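Local structure of UDP-N-acetylglucosamine 2-epimerase (Methanocaldococcus jannaschii, 4NES) at residues A[226-240]-A[254-268]. The protein probably catalyses the reversible epimerization at C-2 of UDP-N-acetylglucosamine, giving UDP-N-acetylmannosamine, the activated donor of ManNAc residues. Sequence-based numbering, arbitrary orientation.
With UDP (uridine-5'-diphosphate), chain C.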
loop_
_atom_site.group_PDB
_atom_site.type_symbol
_atom_site.label_atom_id
_atom_site.label_comp_id
_atom_site.label_asym_id
_atom_site.label_seq_id
_atom_site.Cartn_x
_atom_site.Cartn_y
_atom_site.Cartn_z
ATOM N N PHE A 226 -26.816 -27.233 -7.577
ATOM C CA PHE A 226 -27.714 -28.388 -7.518
ATOM C C PHE A 226 -29.035 -28.091 -8.240
ATOM O O PHE A 226 -29.587 -28.946 -8.933
ATOM C CB PHE A 226 -28.015 -28.735 -6.061
ATOM C CG PHE A 226 -27.056 -29.715 -5.443
ATOM C CD1 PHE A 226 -25.698 -29.447 -5.385
ATOM C CD2 PHE A 226 -27.526 -30.891 -4.877
ATOM C CE1 PHE A 226 -24.823 -30.347 -4.799
ATOM C CE2 PHE A 226 -26.652 -31.796 -4.293
ATOM C CZ PHE A 226 -25.302 -31.521 -4.252
ATOM N N GLU A 227 -29.526 -26.866 -8.078
ATOM C CA GLU A 227 -30.798 -26.470 -8.663
ATOM C C GLU A 227 -30.735 -26.284 -10.183
ATOM O O GLU A 227 -31.663 -26.681 -10.894
ATOM C CB GLU A 227 -31.294 -25.198 -7.989
ATOM C CG GLU A 227 -32.788 -25.092 -7.891
ATOM C CD GLU A 227 -33.202 -24.082 -6.860
ATOM O OE1 GLU A 227 -33.085 -24.390 -5.656
ATOM O OE2 GLU A 227 -33.632 -22.980 -7.251
ATOM N N ILE A 228 -29.654 -25.668 -10.666
ATOM C CA ILE A 228 -29.393 -25.544 -12.102
ATOM C C ILE A 228 -29.474 -26.899 -12.779
ATOM O O ILE A 228 -30.092 -27.056 -13.828
ATOM C CB ILE A 228 -27.957 -25.013 -12.368
ATOM C CG1 ILE A 228 -27.876 -23.506 -12.198
ATOM C CG2 ILE A 228 -27.474 -25.389 -13.772
ATOM C CD1 ILE A 228 -26.506 -22.977 -12.570
ATOM N N ILE A 229 -28.816 -27.874 -12.160
ATOM C CA ILE A 229 -28.752 -29.225 -12.673
ATOM C C ILE A 229 -30.150 -29.833 -12.822
ATOM O O ILE A 229 -30.468 -30.451 -13.835
ATOM C CB ILE A 229 -27.907 -30.094 -11.735
ATOM C CG1 ILE A 229 -26.448 -29.625 -11.747
ATOM C CG2 ILE A 229 -28.031 -31.562 -12.113
ATOM C CD1 ILE A 229 -25.615 -30.195 -10.619
ATOM N N GLU A 230 -30.985 -29.640 -11.810
ATOM C CA GLU A 230 -32.325 -30.214 -11.802
ATOM C C GLU A 230 -33.261 -29.515 -12.780
ATOM O O GLU A 230 -34.079 -30.155 -13.438
ATOM C CB GLU A 230 -32.895 -30.138 -10.390
ATOM C CG GLU A 230 -32.161 -31.027 -9.408
ATOM C CD GLU A 230 -32.335 -30.581 -7.974
ATOM O OE1 GLU A 230 -33.048 -29.582 -7.736
ATOM O OE2 GLU A 230 -31.742 -31.229 -7.083
ATOM N N ILE A 231 -33.136 -28.196 -12.873
ATOM C CA ILE A 231 -34.036 -27.406 -13.704
ATOM C C ILE A 231 -33.687 -27.520 -15.183
ATOM O O ILE A 231 -34.575 -27.652 -16.028
ATOM C CB ILE A 231 -34.041 -25.926 -13.257
ATOM C CG1 ILE A 231 -34.779 -25.791 -11.923
ATOM C CG2 ILE A 231 -34.672 -25.028 -14.310
ATOM C CD1 ILE A 231 -34.725 -24.403 -11.337
ATOM N N TYR A 232 -32.393 -27.495 -15.492
ATOM C CA TYR A 232 -31.944 -27.469 -16.880
ATOM C C TYR A 232 -31.404 -28.806 -17.391
ATOM O O TYR A 232 -31.086 -28.935 -18.576
ATOM C CB TYR A 232 -30.916 -26.348 -17.076
ATOM C CG TYR A 232 -31.490 -24.978 -16.807
ATOM C CD1 TYR A 232 -32.286 -24.345 -17.751
ATOM C CD2 TYR A 232 -31.262 -24.330 -15.602
ATOM C CE1 TYR A 232 -32.826 -23.100 -17.512
ATOM C CE2 TYR A 232 -31.801 -23.076 -15.351
ATOM C CZ TYR A 232 -32.581 -22.468 -16.315
ATOM O OH TYR A 232 -33.126 -21.228 -16.080
ATOM N N ASP A 233 -31.330 -29.795 -16.501
ATOM C CA ASP A 233 -30.831 -31.129 -16.835
ATOM C C ASP A 233 -29.461 -31.038 -17.497
ATOM O O ASP A 233 -29.254 -31.529 -18.609
ATOM C CB ASP A 233 -31.825 -31.888 -17.723
ATOM C CG ASP A 233 -31.489 -33.363 -17.844
ATOM O OD1 ASP A 233 -30.880 -33.913 -16.904
ATOM O OD2 ASP A 233 -31.827 -33.969 -18.882
ATOM N N LYS A 234 -28.526 -30.398 -16.801
ATOM C CA LYS A 234 -27.217 -30.130 -17.369
ATOM C C LYS A 234 -26.095 -30.718 -16.529
ATOM O O LYS A 234 -26.131 -30.657 -15.299
ATOM C CB LYS A 234 -27.014 -28.622 -17.495
ATOM C CG LYS A 234 -26.494 -28.198 -18.844
ATOM C CD LYS A 234 -27.436 -28.622 -19.955
ATOM C CE LYS A 234 -28.270 -27.471 -20.477
ATOM N NZ LYS A 234 -28.608 -27.678 -21.915
ATOM N N ALA A 235 -25.097 -31.289 -17.196
ATOM C CA ALA A 235 -23.907 -31.765 -16.506
ATOM C C ALA A 235 -22.989 -30.585 -16.216
ATOM O O ALA A 235 -22.909 -29.643 -17.008
ATOM C CB ALA A 235 -23.184 -32.803 -17.328
ATOM N N ILE A 236 -22.300 -30.644 -15.080
ATOM C CA ILE A 236 -21.362 -29.605 -14.682
ATOM C C ILE A 236 -19.971 -30.213 -14.592
ATOM O O ILE A 236 -19.802 -31.295 -14.018
ATOM C CB ILE A 236 -21.707 -29.065 -13.284
ATOM C CG1 ILE A 236 -23.192 -28.693 -13.182
ATOM C CG2 ILE A 236 -20.816 -27.894 -12.919
ATOM C CD1 ILE A 236 -23.605 -27.524 -14.048
ATOM N N ILE A 237 -18.984 -29.540 -15.172
ATOM C CA ILE A 237 -17.584 -29.887 -14.953
ATOM C C ILE A 237 -16.986 -28.824 -14.037
ATOM O O ILE A 237 -16.997 -27.638 -14.369
ATOM C CB ILE A 237 -16.796 -29.958 -16.272
ATOM C CG1 ILE A 237 -17.388 -31.042 -17.176
ATOM C CG2 ILE A 237 -15.322 -30.245 -16.003
ATOM C CD1 ILE A 237 -16.726 -31.148 -18.544
ATOM N N PHE A 238 -16.480 -29.251 -12.886
ATOM C CA PHE A 238 -16.008 -28.337 -11.846
ATOM C C PHE A 238 -14.511 -28.552 -11.646
ATOM O O PHE A 238 -14.093 -29.575 -11.098
ATOM C CB PHE A 238 -16.787 -28.642 -10.554
ATOM C CG PHE A 238 -16.469 -27.742 -9.370
ATOM C CD1 PHE A 238 -15.804 -26.536 -9.513
ATOM C CD2 PHE A 238 -16.877 -28.127 -8.095
ATOM C CE1 PHE A 238 -15.532 -25.739 -8.407
ATOM C CE2 PHE A 238 -16.611 -27.338 -6.987
ATOM C CZ PHE A 238 -15.940 -26.138 -7.142
ATOM N N SER A 239 -13.702 -27.605 -12.118
ATOM C CA SER A 239 -12.271 -27.606 -11.809
ATOM C C SER A 239 -12.104 -26.939 -10.454
ATOM O O SER A 239 -12.396 -25.749 -10.313
ATOM C CB SER A 239 -11.475 -26.839 -12.863
ATOM O OG SER A 239 -10.131 -26.670 -12.441
ATOM N N ILE A 240 -11.641 -27.697 -9.458
ATOM C CA ILE A 240 -11.692 -27.242 -8.069
ATOM C C ILE A 240 -10.339 -26.749 -7.533
ATOM O O ILE A 240 -9.384 -27.515 -7.385
ATOM C CB ILE A 240 -12.307 -28.331 -7.154
ATOM C CG1 ILE A 240 -12.423 -27.838 -5.711
ATOM C CG2 ILE A 240 -11.522 -29.629 -7.247
ATOM C CD1 ILE A 240 -13.167 -28.826 -4.837
ATOM N N PHE A 254 -18.083 -31.086 0.621
ATOM C CA PHE A 254 -17.367 -31.795 -0.432
ATOM C C PHE A 254 -18.041 -33.104 -0.808
ATOM O O PHE A 254 -18.287 -33.358 -1.986
ATOM C CB PHE A 254 -15.906 -32.050 -0.056
ATOM C CG PHE A 254 -15.075 -32.543 -1.207
ATOM C CD1 PHE A 254 -14.694 -31.674 -2.220
ATOM C CD2 PHE A 254 -14.698 -33.875 -1.294
ATOM C CE1 PHE A 254 -13.943 -32.117 -3.287
ATOM C CE2 PHE A 254 -13.943 -34.325 -2.364
ATOM C CZ PHE A 254 -13.566 -33.444 -3.361
ATOM N N ASP A 255 -18.344 -33.930 0.190
ATOM C CA ASP A 255 -18.966 -35.223 -0.068
ATOM C C ASP A 255 -20.322 -35.108 -0.772
ATOM O O ASP A 255 -20.696 -35.981 -1.547
ATOM C CB ASP A 255 -19.077 -36.038 1.224
ATOM C CG ASP A 255 -17.782 -36.739 1.581
ATOM O OD1 ASP A 255 -16.729 -36.370 1.017
ATOM O OD2 ASP A 255 -17.816 -37.652 2.432
ATOM N N LYS A 256 -21.044 -34.021 -0.526
ATOM C CA LYS A 256 -22.299 -33.783 -1.236
ATOM C C LYS A 256 -22.120 -33.508 -2.733
ATOM O O LYS A 256 -22.945 -33.930 -3.542
ATOM C CB LYS A 256 -23.096 -32.669 -0.561
ATOM C CG LYS A 256 -23.792 -33.135 0.700
ATOM C CD LYS A 256 -24.124 -31.979 1.623
ATOM C CE LYS A 256 -23.611 -32.252 3.029
ATOM N NZ LYS A 256 -23.793 -31.083 3.934
ATOM N N LEU A 257 -21.049 -32.804 -3.107
ATOM C CA LEU A 257 -20.748 -32.576 -4.520
ATOM C C LEU A 257 -20.369 -33.879 -5.208
ATOM O O LEU A 257 -20.896 -34.211 -6.270
ATOM C CB LEU A 257 -19.598 -31.579 -4.689
ATOM C CG LEU A 257 -19.805 -30.090 -4.425
ATOM C CD1 LEU A 257 -18.496 -29.359 -4.658
ATOM C CD2 LEU A 257 -20.894 -29.501 -5.302
ATOM N N LYS A 258 -19.446 -34.619 -4.600
ATOM C CA LYS A 258 -18.987 -35.876 -5.180
ATOM C C LYS A 258 -20.127 -36.882 -5.300
ATOM O O LYS A 258 -20.092 -37.769 -6.154
ATOM C CB LYS A 258 -17.825 -36.460 -4.374
ATOM C CG LYS A 258 -16.479 -36.322 -5.065
ATOM C CD LYS A 258 -16.408 -37.178 -6.325
ATOM C CE LYS A 258 -15.187 -36.835 -7.174
ATOM N NZ LYS A 258 -13.955 -36.677 -6.355
ATOM N N SER A 259 -21.140 -36.725 -4.448
ATOM C CA SER A 259 -22.330 -37.572 -4.478
ATOM C C SER A 259 -23.267 -37.223 -5.624
ATOM O O SER A 259 -24.110 -38.032 -6.016
ATOM C CB SER A 259 -23.097 -37.471 -3.157
ATOM O OG SER A 259 -22.730 -38.517 -2.276
ATOM N N ASN A 260 -23.129 -36.013 -6.155
ATOM C CA ASN A 260 -23.971 -35.588 -7.263
ATOM C C ASN A 260 -23.411 -36.132 -8.571
ATOM O O ASN A 260 -22.346 -35.713 -9.018
ATOM C CB ASN A 260 -24.065 -34.062 -7.302
ATOM C CG ASN A 260 -25.186 -33.566 -8.187
ATOM O OD1 ASN A 260 -25.462 -34.140 -9.244
ATOM N ND2 ASN A 260 -25.839 -32.483 -7.766
ATOM N N LYS A 261 -24.128 -37.067 -9.182
ATOM C CA LYS A 261 -23.619 -37.763 -10.359
ATOM C C LYS A 261 -23.625 -36.892 -11.618
ATOM O O LYS A 261 -23.081 -37.283 -12.652
ATOM C CB LYS A 261 -24.398 -39.060 -10.587
ATOM C CG LYS A 261 -24.482 -39.944 -9.350
ATOM C CD LYS A 261 -25.294 -41.196 -9.624
ATOM C CE LYS A 261 -24.580 -42.120 -10.598
ATOM N NZ LYS A 261 -23.436 -42.834 -9.959
ATOM N N LYS A 262 -24.227 -35.708 -11.527
ATOM C CA LYS A 262 -24.220 -34.773 -12.652
ATOM C C LYS A 262 -23.077 -33.764 -12.550
ATOM O O LYS A 262 -22.908 -32.921 -13.431
ATOM C CB LYS A 262 -25.556 -34.044 -12.768
ATOM C CG LYS A 262 -26.724 -34.960 -13.096
ATOM C CD LYS A 262 -26.598 -35.550 -14.492
ATOM C CE LYS A 262 -26.734 -34.477 -15.561
ATOM N NZ LYS A 262 -27.438 -34.983 -16.770
ATOM N N ILE A 263 -22.302 -33.843 -11.474
ATOM C CA ILE A 263 -21.129 -32.984 -11.328
ATOM C C ILE A 263 -19.860 -33.805 -11.492
ATOM O O ILE A 263 -19.642 -34.771 -10.758
ATOM C CB ILE A 263 -21.070 -32.285 -9.958
ATOM C CG1 ILE A 263 -22.339 -31.462 -9.716
ATOM C CG2 ILE A 263 -19.826 -31.405 -9.875
ATOM C CD1 ILE A 263 -22.378 -30.747 -8.362
ATOM N N LYS A 264 -19.021 -33.424 -12.452
ATOM C CA LYS A 264 -17.712 -34.049 -12.576
ATOM C C LYS A 264 -16.663 -33.129 -11.974
ATOM O O LYS A 264 -16.398 -32.045 -12.496
ATOM C CB LYS A 264 -17.374 -34.365 -14.033
ATOM C CG LYS A 264 -16.001 -35.024 -14.207
ATOM C CD LYS A 264 -16.021 -36.118 -15.264
ATOM C CE LYS A 264 -14.640 -36.723 -15.469
ATOM N NZ LYS A 264 -14.121 -37.417 -14.257
ATOM N N ILE A 265 -16.082 -33.555 -10.857
ATOM C CA ILE A 265 -15.054 -32.778 -10.187
ATOM C C ILE A 265 -13.703 -33.183 -10.729
ATOM O O ILE A 265 -13.361 -34.370 -10.757
ATOM C CB ILE A 265 -15.063 -33.008 -8.667
ATOM C CG1 ILE A 265 -16.458 -32.734 -8.095
ATOM C CG2 ILE A 265 -14.025 -32.124 -7.994
ATOM C CD1 ILE A 265 -16.555 -32.951 -6.589
ATOM N N ILE A 266 -12.935 -32.199 -11.177
ATOM C CA ILE A 266 -11.582 -32.459 -11.656
ATOM C C ILE A 266 -10.591 -31.582 -10.905
ATOM O O ILE A 266 -10.918 -30.460 -10.498
ATOM C CB ILE A 266 -11.454 -32.282 -13.201
ATOM C CG1 ILE A 266 -11.650 -30.823 -13.616
ATOM C CG2 ILE A 266 -12.447 -33.187 -13.926
ATOM C CD1 ILE A 266 -11.425 -30.587 -15.106
ATOM N N GLU A 267 -9.398 -32.116 -10.680
ATOM C CA GLU A 267 -8.299 -31.338 -10.136
ATOM C C GLU A 267 -7.943 -30.264 -11.156
ATOM O O GLU A 267 -8.215 -30.429 -12.357
ATOM C CB GLU A 267 -7.079 -32.229 -9.908
ATOM C CG GLU A 267 -7.311 -33.431 -9.019
ATOM C CD GLU A 267 -6.073 -34.311 -8.931
ATOM O OE1 GLU A 267 -5.032 -33.827 -8.434
ATOM O OE2 GLU A 267 -6.142 -35.480 -9.368
ATOM N N PRO A 268 -7.327 -29.164 -10.696
ATOM C CA PRO A 268 -6.886 -28.102 -11.601
ATOM C C PRO A 268 -6.075 -28.668 -12.768
ATOM O O PRO A 268 -5.227 -29.548 -12.570
ATOM C CB PRO A 268 -6.012 -27.228 -10.700
ATOM C CG PRO A 268 -6.641 -27.370 -9.352
ATOM C CD PRO A 268 -7.075 -28.819 -9.281
HETATM N N1 UDP C . -7.060 -21.967 -15.446
HETATM C C2 UDP C . -6.363 -23.067 -15.819
HETATM N N3 UDP C . -6.733 -24.282 -15.361
HETATM C C4 UDP C . -7.783 -24.454 -14.529
HETATM C C5 UDP C . -8.526 -23.339 -14.118
HETATM C C6 UDP C . -8.122 -22.088 -14.598
HETATM O O2 UDP C . -5.395 -22.965 -16.578
HETATM O O4 UDP C . -8.116 -25.728 -14.080
HETATM C "C1'" UDP C . -6.678 -20.610 -15.873
HETATM C "C2'" UDP C . -7.634 -19.833 -16.612
HETATM O "O2'" UDP C . -7.652 -20.225 -17.966
HETATM C "C3'" UDP C . -7.197 -18.450 -16.377
HETATM C "C4'" UDP C . -6.557 -18.499 -15.070
HETATM O "O4'" UDP C . -6.502 -19.849 -14.680
HETATM O "O3'" UDP C . -6.281 -17.972 -17.323
HETATM C "C5'" UDP C . -7.308 -17.773 -14.006
HETATM O "O5'" UDP C . -6.728 -17.951 -12.737
HETATM P PA UDP C . -7.582 -17.976 -11.403
HETATM O O1A UDP C . -6.956 -18.991 -10.470
HETATM O O2A UDP C . -9.021 -18.303 -11.738
HETATM O O3A UDP C . -7.440 -16.571 -10.701
HETATM P PB UDP C . -8.027 -15.142 -10.969
HETATM O O1B UDP C . -8.049 -14.860 -12.464
HETATM O O2B UDP C . -9.399 -15.058 -10.352
HETATM O O3B UDP C . -7.056 -14.258 -10.237
HETATM O O HOH W 1 -28.653 -31.627 -8.558
#
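Phe226 and Asn260 illustrate how an aromatic ring and an amide can settle one helix against the turn that leads from helix 254-259 into strand 263-266. The amide nitrogen ND2 of Asn260 sits over the centre of one face of the Phe226 ring, 3.5 Å above its plane, and the amide is turned 76° from that plane. Each end of the amide has work: ND2 donates to a water that in turn donates to Phe226 O, while OD1 accepts from Lys262 N at 3.0 Å, an Asx turn. The ring's edge meets Lys256 O and Leu257 CD2. Were the ring cut back to an alanine here, the Asn260 amide would probably lose the face it rests on and a gap would open beside Leu257. One turn further along, Ile229 pushes CD1 against Ile263 CG1 at 3.6 Å, the two side chains crossing at about a right angle, while CG2 lies along CB and CG of Lys262. The bends in the Lys262 chain bring NZ to 3.6 Å from Asp233 OD1, a long salt bridge. In the GT-B fold, this is the outer margin of a Rossmann-like domain: 263-266 is an edge strand of the six-stranded parallel sheet, joined to 235-239 by a right-handed crossover through helices 242-250 and 254-259. Five nearly straight backbone bonds, from Ile236 N to Lys262 O through Ile240 N to Ile266 O, hold the strands. On the face carrying Phe238 and Ile263, Leu257 CD1 meets the Phe238 ring edge in its plane, 3.6 Å from CE2. Ile240 CD1 likewise reaches the edge of Phe254. On the opposite face, with Ile237 and Ile266, Ser239 has OG anti to its own N (chi1 171°), and this hydroxyl donates to uracil O4 of UDP at 2.8 Å, beside Pro268 CA.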